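Local coordinates for niemann-Pick type C2 protein (Camponotus japonicus, PDB 3WEB) that binds oleic acid inside a beta-sandwich and probably carries such lipids in the chemical communication of the worker ant, at residues Arg32-Thr43 and Glu90-Lys101. Residues are numbered along the deposited sequence; the frame is centred on the assembly and turned at random.
With OLA (oleic acid), chain B.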
ATOM      1  N   ARG A  32      -2.169 -13.471  11.300  1.00 31.98           N
ATOM      2  CA  ARG A  32      -3.606 -13.419  11.550  1.00 33.74           C
ATOM      3  C   ARG A  32      -3.886 -13.284  13.045  1.00 34.01           C
ATOM      4  O   ARG A  32      -3.041 -13.626  13.880  1.00 34.37           O
ATOM      5  CB  ARG A  32      -4.344 -14.615  10.935  1.00 36.01           C
ATOM      6  CG  ARG A  32      -3.639 -15.950  11.067  1.00 38.46           C
ATOM      7  CD  ARG A  32      -4.159 -16.920  10.021  1.00 41.76           C
ATOM      8  NE  ARG A  32      -3.519 -18.229  10.114  1.00 44.13           N
ATOM      9  CZ  ARG A  32      -3.919 -19.310   9.448  1.00 45.62           C
ATOM     10  NH1 ARG A  32      -4.965 -19.246   8.632  1.00 45.73           N
ATOM     11  NH2 ARG A  32      -3.272 -20.460   9.599  1.00 46.67           N
ATOM     12  N   GLU A  33      -5.069 -12.761  13.360  1.00 34.43           N
ATOM     13  CA  GLU A  33      -5.472 -12.410  14.730  1.00 34.87           C
ATOM     14  C   GLU A  33      -4.539 -11.378  15.365  1.00 33.42           C
ATOM     15  O   GLU A  33      -4.242 -11.437  16.557  1.00 33.72           O
ATOM     16  CB  GLU A  33      -5.618 -13.656  15.612  1.00 37.37           C
ATOM     17  CG  GLU A  33      -6.621 -14.661  15.072  1.00 39.95           C
ATOM     18  CD  GLU A  33      -7.186 -15.559  16.152  1.00 42.08           C
ATOM     19  OE1 GLU A  33      -6.409 -16.313  16.778  1.00 42.63           O
ATOM     20  OE2 GLU A  33      -8.415 -15.504  16.369  1.00 43.99           O
ATOM     21  N   SER A  34      -4.086 -10.431  14.548  1.00 31.60           N
ATOM     22  CA  SER A  34      -3.232  -9.346  15.011  1.00 29.43           C
ATOM     23  C   SER A  34      -3.497  -8.070  14.222  1.00 28.34           C
ATOM     24  O   SER A  34      -3.970  -8.117  13.080  1.00 25.69           O
ATOM     25  CB  SER A  34      -1.751  -9.729  14.904  1.00 30.62           C
ATOM     26  OG  SER A  34      -1.284  -9.620  13.570  1.00 31.97           O
ATOM     27  N   GLU A  35      -3.202  -6.937  14.852  1.00 27.88           N
ATOM     28  CA  GLU A  35      -3.209  -5.642  14.179  1.00 27.28           C
ATOM     29  C   GLU A  35      -1.927  -5.493  13.374  1.00 25.75           C
ATOM     30  O   GLU A  35      -0.833  -5.768  13.875  1.00 26.55           O
ATOM     31  CB  GLU A  35      -3.311  -4.496  15.186  1.00 28.93           C
ATOM     32  CG  GLU A  35      -4.708  -4.243  15.729  1.00 31.12           C
ATOM     33  CD  GLU A  35      -4.819  -2.927  16.482  1.00 32.71           C
ATOM     34  OE1 GLU A  35      -3.793  -2.429  17.006  1.00 33.58           O
ATOM     35  OE2 GLU A  35      -5.939  -2.385  16.549  1.00 33.38           O
ATOM     36  N   ILE A  36      -2.074  -5.074  12.122  1.00 23.04           N
ATOM     37  CA  ILE A  36      -0.937  -4.811  11.253  1.00 21.70           C
ATOM     38  C   ILE A  36      -0.876  -3.304  11.042  1.00 20.39           C
ATOM     39  O   ILE A  36      -1.883  -2.680  10.689  1.00 20.29           O
ATOM     40  CB  ILE A  36      -1.071  -5.523   9.886  1.00 21.91           C
ATOM     41  CG1 ILE A  36      -1.414  -7.015  10.054  1.00 22.67           C
ATOM     42  CG2 ILE A  36       0.184  -5.329   9.035  1.00 21.68           C
ATOM     43  CD1 ILE A  36      -0.382  -7.833  10.805  1.00 21.97           C
ATOM     44  N   HIS A  37       0.296  -2.729  11.292  1.00 19.22           N
ATOM     45  CA  HIS A  37       0.521  -1.310  11.043  1.00 18.90           C
ATOM     46  C   HIS A  37       1.392  -1.129   9.810  1.00 17.59           C
ATOM     47  O   HIS A  37       2.482  -1.683   9.721  1.00 17.59           O
ATOM     48  CB  HIS A  37       1.162  -0.652  12.261  1.00 19.94           C
ATOM     49  CG  HIS A  37       0.525  -1.052  13.555  1.00 21.82           C
ATOM     50  ND1 HIS A  37      -0.752  -0.667  13.906  1.00 22.57           N
ATOM     51  CD2 HIS A  37       0.982  -1.818  14.574  1.00 22.39           C
ATOM     52  CE1 HIS A  37      -1.049  -1.169  15.093  1.00 22.64           C
ATOM     53  NE2 HIS A  37      -0.015  -1.873  15.518  1.00 23.15           N
ATOM     54  N   VAL A  38       0.897  -0.346   8.858  1.00 16.32           N
ATOM     55  CA  VAL A  38       1.597  -0.144   7.586  1.00 15.61           C
ATOM     56  C   VAL A  38       1.897   1.336   7.437  1.00 14.81           C
ATOM     57  O   VAL A  38       1.030   2.170   7.702  1.00 14.05           O
ATOM     58  CB  VAL A  38       0.764  -0.621   6.378  1.00 15.28           C
ATOM     59  CG1 VAL A  38       1.501  -0.363   5.062  1.00 15.45           C
ATOM     60  CG2 VAL A  38       0.410  -2.094   6.511  1.00 15.53           C
ATOM     61  N   SER A  39       3.126   1.652   7.039  1.00 14.18           N
ATOM     62  CA  SER A  39       3.533   3.022   6.741  1.00 14.80           C
ATOM     63  C   SER A  39       4.143   3.091   5.343  1.00 13.65           C
ATOM     64  O   SER A  39       4.874   2.187   4.937  1.00 13.81           O
ATOM     65  CB  SER A  39       4.569   3.515   7.766  1.00 15.39           C
ATOM     66  OG  SER A  39       5.129   4.760   7.365  1.00 18.91           O
ATOM     67  N   MET A  40       3.840   4.160   4.607  1.00 12.97           N
ATOM     68  CA  MET A  40       4.531   4.438   3.343  1.00 12.47           C
ATOM     69  C   MET A  40       4.958   5.893   3.280  1.00 11.87           C
ATOM     70  O   MET A  40       4.126   6.778   3.462  1.00 12.07           O
ATOM     71  CB  MET A  40       3.639   4.122   2.135  1.00 12.52           C
ATOM     72  CG  MET A  40       4.193   4.669   0.821  1.00 12.72           C
ATOM     73  SD  MET A  40       3.364   4.081  -0.677  1.00 13.19           S
ATOM     74  CE  MET A  40       1.795   4.922  -0.533  1.00 12.55           C
ATOM     75  N   LYS A  41       6.250   6.124   3.034  1.00 11.92           N
ATOM     76  CA  LYS A  41       6.761   7.466   2.737  1.00 11.68           C
ATOM     77  C   LYS A  41       6.812   7.643   1.233  1.00 11.37           C
ATOM     78  O   LYS A  41       7.442   6.848   0.527  1.00 10.95           O
ATOM     79  CB  LYS A  41       8.155   7.674   3.324  1.00 12.25           C
ATOM     80  CG  LYS A  41       8.220   7.486   4.831  1.00 13.50           C
ATOM     81  CD  LYS A  41       9.657   7.590   5.306  1.00 14.18           C
ATOM     82  CE  LYS A  41       9.788   7.129   6.746  1.00 16.24           C
ATOM     83  NZ  LYS A  41      11.194   7.283   7.212  1.00 17.54           N
ATOM     84  N   PHE A  42       6.120   8.668   0.749  1.00 10.56           N
ATOM     85  CA  PHE A  42       6.010   8.878  -0.688  1.00 10.55           C
ATOM     86  C   PHE A  42       5.988  10.354  -1.071  1.00 10.56           C
ATOM     87  O   PHE A  42       5.703  11.225  -0.244  1.00 10.35           O
ATOM     88  CB  PHE A  42       4.799   8.119  -1.262  1.00 10.59           C
ATOM     89  CG  PHE A  42       3.461   8.714  -0.903  1.00 10.75           C
ATOM     90  CD1 PHE A  42       2.928   8.565   0.381  1.00 10.74           C
ATOM     91  CD2 PHE A  42       2.720   9.402  -1.860  1.00 10.58           C
ATOM     92  CE1 PHE A  42       1.689   9.101   0.709  1.00 11.00           C
ATOM     93  CE2 PHE A  42       1.475   9.935  -1.540  1.00 10.90           C
ATOM     94  CZ  PHE A  42       0.965   9.795  -0.255  1.00 10.65           C
ATOM     95  N   THR A  43       6.283  10.605  -2.338  1.00 10.65           N
ATOM     96  CA  THR A  43       6.377  11.951  -2.876  1.00 11.39           C
ATOM     97  C   THR A  43       5.692  12.034  -4.245  1.00 11.56           C
ATOM     98  O   THR A  43       6.153  11.401  -5.200  1.00 11.54           O
ATOM     99  CB  THR A  43       7.852  12.376  -3.064  1.00 11.89           C
ATOM    100  OG1 THR A  43       8.590  12.158  -1.853  1.00 12.07           O
ATOM    101  CG2 THR A  43       7.939  13.844  -3.441  1.00 11.91           C
ATOM    102  N   GLU A  90       7.722  15.084   0.412  1.00 13.26           N
ATOM    103  CA  GLU A  90       7.537  13.741   0.949  1.00 13.60           C
ATOM    104  C   GLU A  90       6.605  13.769   2.141  1.00 13.07           C
ATOM    105  O   GLU A  90       6.734  14.615   3.025  1.00 13.36           O
ATOM    106  CB  GLU A  90       8.862  13.091   1.341  1.00 14.89           C
ATOM    107  CG  GLU A  90       8.699  11.602   1.638  1.00 16.01           C
ATOM    108  CD  GLU A  90      10.016  10.888   1.835  1.00 17.57           C
ATOM    109  OE1 GLU A  90      10.838  11.365   2.641  1.00 18.58           O
ATOM    110  OE2 GLU A  90      10.228   9.845   1.188  1.00 18.20           O
ATOM    111  N   ILE A  91       5.657  12.835   2.143  1.00 12.61           N
ATOM    112  CA  ILE A  91       4.679  12.685   3.216  1.00 12.51           C
ATOM    113  C   ILE A  91       4.563  11.208   3.577  1.00 12.41           C
ATOM    114  O   ILE A  91       5.111  10.354   2.881  1.00 11.96           O
ATOM    115  CB  ILE A  91       3.301  13.253   2.816  1.00 12.81           C
ATOM    116  CG1 ILE A  91       2.868  12.678   1.457  1.00 13.46           C
ATOM    117  CG2 ILE A  91       3.363  14.778   2.768  1.00 12.58           C
ATOM    118  CD1 ILE A  91       1.477  13.082   1.019  1.00 14.83           C
ATOM    119  N   GLU A  92       3.858  10.925   4.667  1.00 12.76           N
ATOM    120  CA  GLU A  92       3.736   9.565   5.162  1.00 13.87           C
ATOM    121  C   GLU A  92       2.283   9.171   5.374  1.00 13.47           C
ATOM    122  O   GLU A  92       1.522   9.865   6.058  1.00 14.10           O
ATOM    123  CB  GLU A  92       4.518   9.399   6.460  1.00 15.23           C
ATOM    124  CG  GLU A  92       4.369   8.015   7.066  1.00 17.19           C
ATOM    125  CD  GLU A  92       5.098   7.901   8.378  1.00 18.73           C
ATOM    126  OE1 GLU A  92       4.851   8.734   9.270  1.00 20.23           O
ATOM    127  OE2 GLU A  92       5.929   6.984   8.496  1.00 22.23           O
ATOM    128  N   TYR A  93       1.913   8.057   4.753  1.00 13.30           N
ATOM    129  CA  TYR A  93       0.635   7.402   4.979  1.00 13.62           C
ATOM    130  C   TYR A  93       0.750   6.347   6.074  1.00 14.04           C
ATOM    131  O   TYR A  93       1.750   5.623   6.146  1.00 13.36           O
ATOM    132  CB  TYR A  93       0.190   6.738   3.691  1.00 13.37           C
ATOM    133  CG  TYR A  93      -1.010   5.824   3.820  1.00 13.86           C
ATOM    134  CD1 TYR A  93      -2.288   6.350   3.947  1.00 14.03           C
ATOM    135  CD2 TYR A  93      -0.863   4.440   3.789  1.00 14.18           C
ATOM    136  CE1 TYR A  93      -3.397   5.522   4.042  1.00 14.52           C
ATOM    137  CE2 TYR A  93      -1.969   3.604   3.879  1.00 14.81           C
ATOM    138  CZ  TYR A  93      -3.227   4.152   4.010  1.00 14.52           C
ATOM    139  OH  TYR A  93      -4.326   3.325   4.079  1.00 15.18           O
ATOM    140  N   LYS A  94      -0.276   6.290   6.923  1.00 15.35           N
ATOM    141  CA  LYS A  94      -0.389   5.291   7.988  1.00 17.26           C
ATOM    142  C   LYS A  94      -1.747   4.589   7.972  1.00 17.48           C
ATOM    143  O   LYS A  94      -2.789   5.216   7.766  1.00 17.88           O
ATOM    144  CB  LYS A  94      -0.147   5.936   9.356  1.00 18.16           C
ATOM    145  CG  LYS A  94       1.281   6.439   9.557  1.00 19.88           C
ATOM    146  CD  LYS A  94       1.571   6.846  10.997  1.00 22.32           C
ATOM    147  CE  LYS A  94       1.696   8.359  11.157  1.00 23.64           C
ATOM    148  NZ  LYS A  94       0.418   9.106  10.955  1.00 25.86           N
ATOM    149  N   VAL A  95      -1.731   3.278   8.198  1.00 17.48           N
ATOM    150  CA  VAL A  95      -2.970   2.502   8.305  1.00 18.03           C
ATOM    151  C   VAL A  95      -2.774   1.299   9.229  1.00 18.74           C
ATOM    152  O   VAL A  95      -1.708   0.670   9.245  1.00 18.87           O
ATOM    153  CB  VAL A  95      -3.544   2.099   6.912  1.00 17.72           C
ATOM    154  CG1 VAL A  95      -2.647   1.107   6.179  1.00 17.24           C
ATOM    155  CG2 VAL A  95      -4.965   1.560   7.020  1.00 17.98           C
ATOM    156  N   THR A  96      -3.812   1.016  10.011  1.00 20.34           N
ATOM    157  CA  THR A  96      -3.865  -0.167  10.855  1.00 21.31           C
ATOM    158  C   THR A  96      -5.071  -0.980  10.416  1.00 22.23           C
ATOM    159  O   THR A  96      -6.165  -0.437  10.241  1.00 21.87           O
ATOM    160  CB  THR A  96      -3.992   0.206  12.344  1.00 21.72           C
ATOM    161  OG1 THR A  96      -2.811   0.900  12.761  1.00 22.17           O
ATOM    162  CG2 THR A  96      -4.169  -1.043  13.222  1.00 21.89           C
ATOM    163  N   PHE A  97      -4.862  -2.275  10.203  1.00 22.95           N
ATOM    164  CA  PHE A  97      -5.976  -3.182   9.964  1.00 24.57           C
ATOM    165  C   PHE A  97      -5.777  -4.463  10.749  1.00 25.61           C
ATOM    166  O   PHE A  97      -4.647  -4.845  11.058  1.00 24.85           O
ATOM    167  CB  PHE A  97      -6.166  -3.470   8.470  1.00 25.16           C
ATOM    168  CG  PHE A  97      -4.959  -4.067   7.794  1.00 25.86           C
ATOM    169  CD1 PHE A  97      -4.795  -5.449   7.718  1.00 26.17           C
ATOM    170  CD2 PHE A  97      -3.998  -3.248   7.210  1.00 26.36           C
ATOM    171  CE1 PHE A  97      -3.688  -6.000   7.086  1.00 26.66           C
ATOM    172  CE2 PHE A  97      -2.893  -3.795   6.574  1.00 26.16           C
ATOM    173  CZ  PHE A  97      -2.736  -5.172   6.512  1.00 26.42           C
ATOM    174  N   PHE A  98      -6.887  -5.114  11.072  1.00 27.37           N
ATOM    175  CA  PHE A  98      -6.853  -6.356  11.811  1.00 29.44           C
ATOM    176  C   PHE A  98      -7.071  -7.508  10.845  1.00 30.73           C
ATOM    177  O   PHE A  98      -8.013  -7.494  10.049  1.00 31.72           O
ATOM    178  CB  PHE A  98      -7.925  -6.350  12.905  1.00 29.94           C
ATOM    179  CG  PHE A  98      -7.817  -7.498  13.869  1.00 31.17           C
ATOM    180  CD1 PHE A  98      -6.906  -7.458  14.920  1.00 30.99           C
ATOM    181  CD2 PHE A  98      -8.632  -8.618  13.731  1.00 31.36           C
ATOM    182  CE1 PHE A  98      -6.805  -8.518  15.811  1.00 32.28           C
ATOM    183  CE2 PHE A  98      -8.535  -9.678  14.618  1.00 31.75           C
ATOM    184  CZ  PHE A  98      -7.623  -9.625  15.661  1.00 31.41           C
ATOM    185  N   VAL A  99      -6.181  -8.491  10.907  1.00 31.43           N
ATOM    186  CA  VAL A  99      -6.318  -9.697  10.101  1.00 33.71           C
ATOM    187  C   VAL A  99      -7.073 -10.751  10.910  1.00 35.74           C
ATOM    188  O   VAL A  99      -6.584 -11.216  11.940  1.00 35.85           O
ATOM    189  CB  VAL A  99      -4.947 -10.239   9.641  1.00 32.27           C
ATOM    190  CG1 VAL A  99      -5.123 -11.449   8.734  1.00 31.87           C
ATOM    191  CG2 VAL A  99      -4.163  -9.154   8.919  1.00 32.12           C
ATOM    192  N   GLU A 100      -8.265 -11.110  10.432  1.00 40.63           N
ATOM    193  CA  GLU A 100      -9.139 -12.085  11.092  1.00 44.68           C
ATOM    194  C   GLU A 100      -8.572 -13.504  11.068  1.00 46.51           C
ATOM    195  O   GLU A 100      -7.711 -13.824  10.245  1.00 46.52           O
ATOM    196  CB  GLU A 100     -10.520 -12.088  10.430  1.00 46.31           C
ATOM    197  CG  GLU A 100     -11.396 -10.894  10.769  1.00 49.50           C
ATOM    198  CD  GLU A 100     -12.801 -11.025  10.204  1.00 52.66           C
ATOM    199  OE1 GLU A 100     -13.426 -12.096  10.387  1.00 54.06           O
ATOM    200  OE2 GLU A 100     -13.285 -10.055   9.579  1.00 53.87           O
ATOM    201  N   LYS A 101      -9.069 -14.352  11.970  1.00 48.10           N
ATOM    202  CA  LYS A 101      -8.738 -15.778  11.966  1.00 49.37           C
ATOM    203  C   LYS A 101      -9.278 -16.453  10.700  1.00 48.70           C
ATOM    204  O   LYS A 101      -8.661 -17.382  10.174  1.00 49.22           O
ATOM    205  CB  LYS A 101      -9.287 -16.472  13.218  1.00 50.79           C
ATOM    206  CG  LYS A 101      -8.626 -17.810  13.525  1.00 52.85           C
ATOM    207  CD  LYS A 101      -9.059 -18.366  14.873  1.00 54.12           C
ATOM    208  CE  LYS A 101      -8.196 -19.554  15.274  1.00 55.06           C
ATOM    209  NZ  LYS A 101      -8.336 -19.897  16.717  1.00 55.58           N
TER
HETATM  210  C1  OLA B 201      -8.310  -0.610   4.129  1.00 39.15           C
HETATM  211  O1  OLA B 201      -8.473   0.457   3.491  1.00 37.00           O
HETATM  212  O2  OLA B 201      -9.132  -1.554   4.095  1.00 39.46           O
HETATM  213  C2  OLA B 201      -7.071  -0.763   4.984  1.00 39.08           C
HETATM  214  C3  OLA B 201      -6.184  -1.886   4.453  1.00 38.86           C
HETATM  215  C4  OLA B 201      -4.733  -1.435   4.333  1.00 39.21           C
HETATM  216  C5  OLA B 201      -4.279  -1.382   2.881  1.00 38.35           C
HETATM  217  C6  OLA B 201      -2.766  -1.504   2.757  1.00 38.79           C
HETATM  218  C7  OLA B 201      -2.405  -2.822   2.083  1.00 38.03           C
HETATM  219  C8  OLA B 201      -0.906  -2.978   1.832  1.00 38.75           C
HETATM  220  C9  OLA B 201      -0.190  -3.437   3.087  1.00 38.03           C
HETATM  221  C10 OLA B 201      -0.066  -4.715   3.460  1.00 38.45           C
HETATM  222  C11 OLA B 201      -0.627  -5.873   2.666  1.00 39.52           C
HETATM  223  C12 OLA B 201      -1.105  -6.961   3.618  1.00 40.99           C
HETATM  224  C13 OLA B 201      -2.448  -7.526   3.174  1.00 42.39           C
HETATM  225  C14 OLA B 201      -3.058  -8.377   4.281  1.00 43.69           C
HETATM  226  C15 OLA B 201      -4.033  -9.403   3.717  1.00 44.73           C
HETATM  227  C16 OLA B 201      -5.470  -9.043   4.077  1.00 45.74           C
HETATM  228  C17 OLA B 201      -6.027 -10.000   5.124  1.00 46.46           C
HETATM  229  C18 OLA B 201      -7.514 -10.213   4.939  1.00 47.76           C
HETATM  230  O   HOH W   1       9.134   9.518  -1.366  1.00 15.65           O
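Strands 34-43 and 91-99 are antiparallel neighbours in the three-stranded sheet of an immunoglobulin-like beta-sandwich; from its inner face V38, V95, F97 and V99 touch the oleic acid, with I36 on the same face behind F97. Paired N-H...O bonds join the backbones at I36/F97, V38/V95, M40/Y93 and F42/I91; I36 N to F97 O is 2.8 Å and nearly straight. F97 links the strand pairing to the lipid: with CG between its backbone N and carbonyl carbon (chi1 58°), the ring swings toward strand 34-43. I36 CB lies over one ring face in a CH-pi contact, 4.0 Å from the F97 centroid, V38 CG2 packs against CE2, and F97 CD2 comes within 3.5 Å of oleic acid C4. Cutting F97 back to an alanine is likely to open a gap beside the lipid chain and leave I36 CB without its aromatic partner. Further along, I91 CG1 sits likewise 4.0 Å from the F42 centroid, and F114 of strand 107-116 meets that ring edge-to-face. The other face is mostly polar, F98 excepted. H37 ND1 and T96 OG1 share a hydrogen bond of 2.8 Å at the imidazole edge, and S39 OG donates to E92 OE2 (2.6 Å) from the anti side, 35° out of the carboxylate plane. A greasy inner face over bound lipid and a mostly polar outer one fit the NPC2-family ML-domain sandwich.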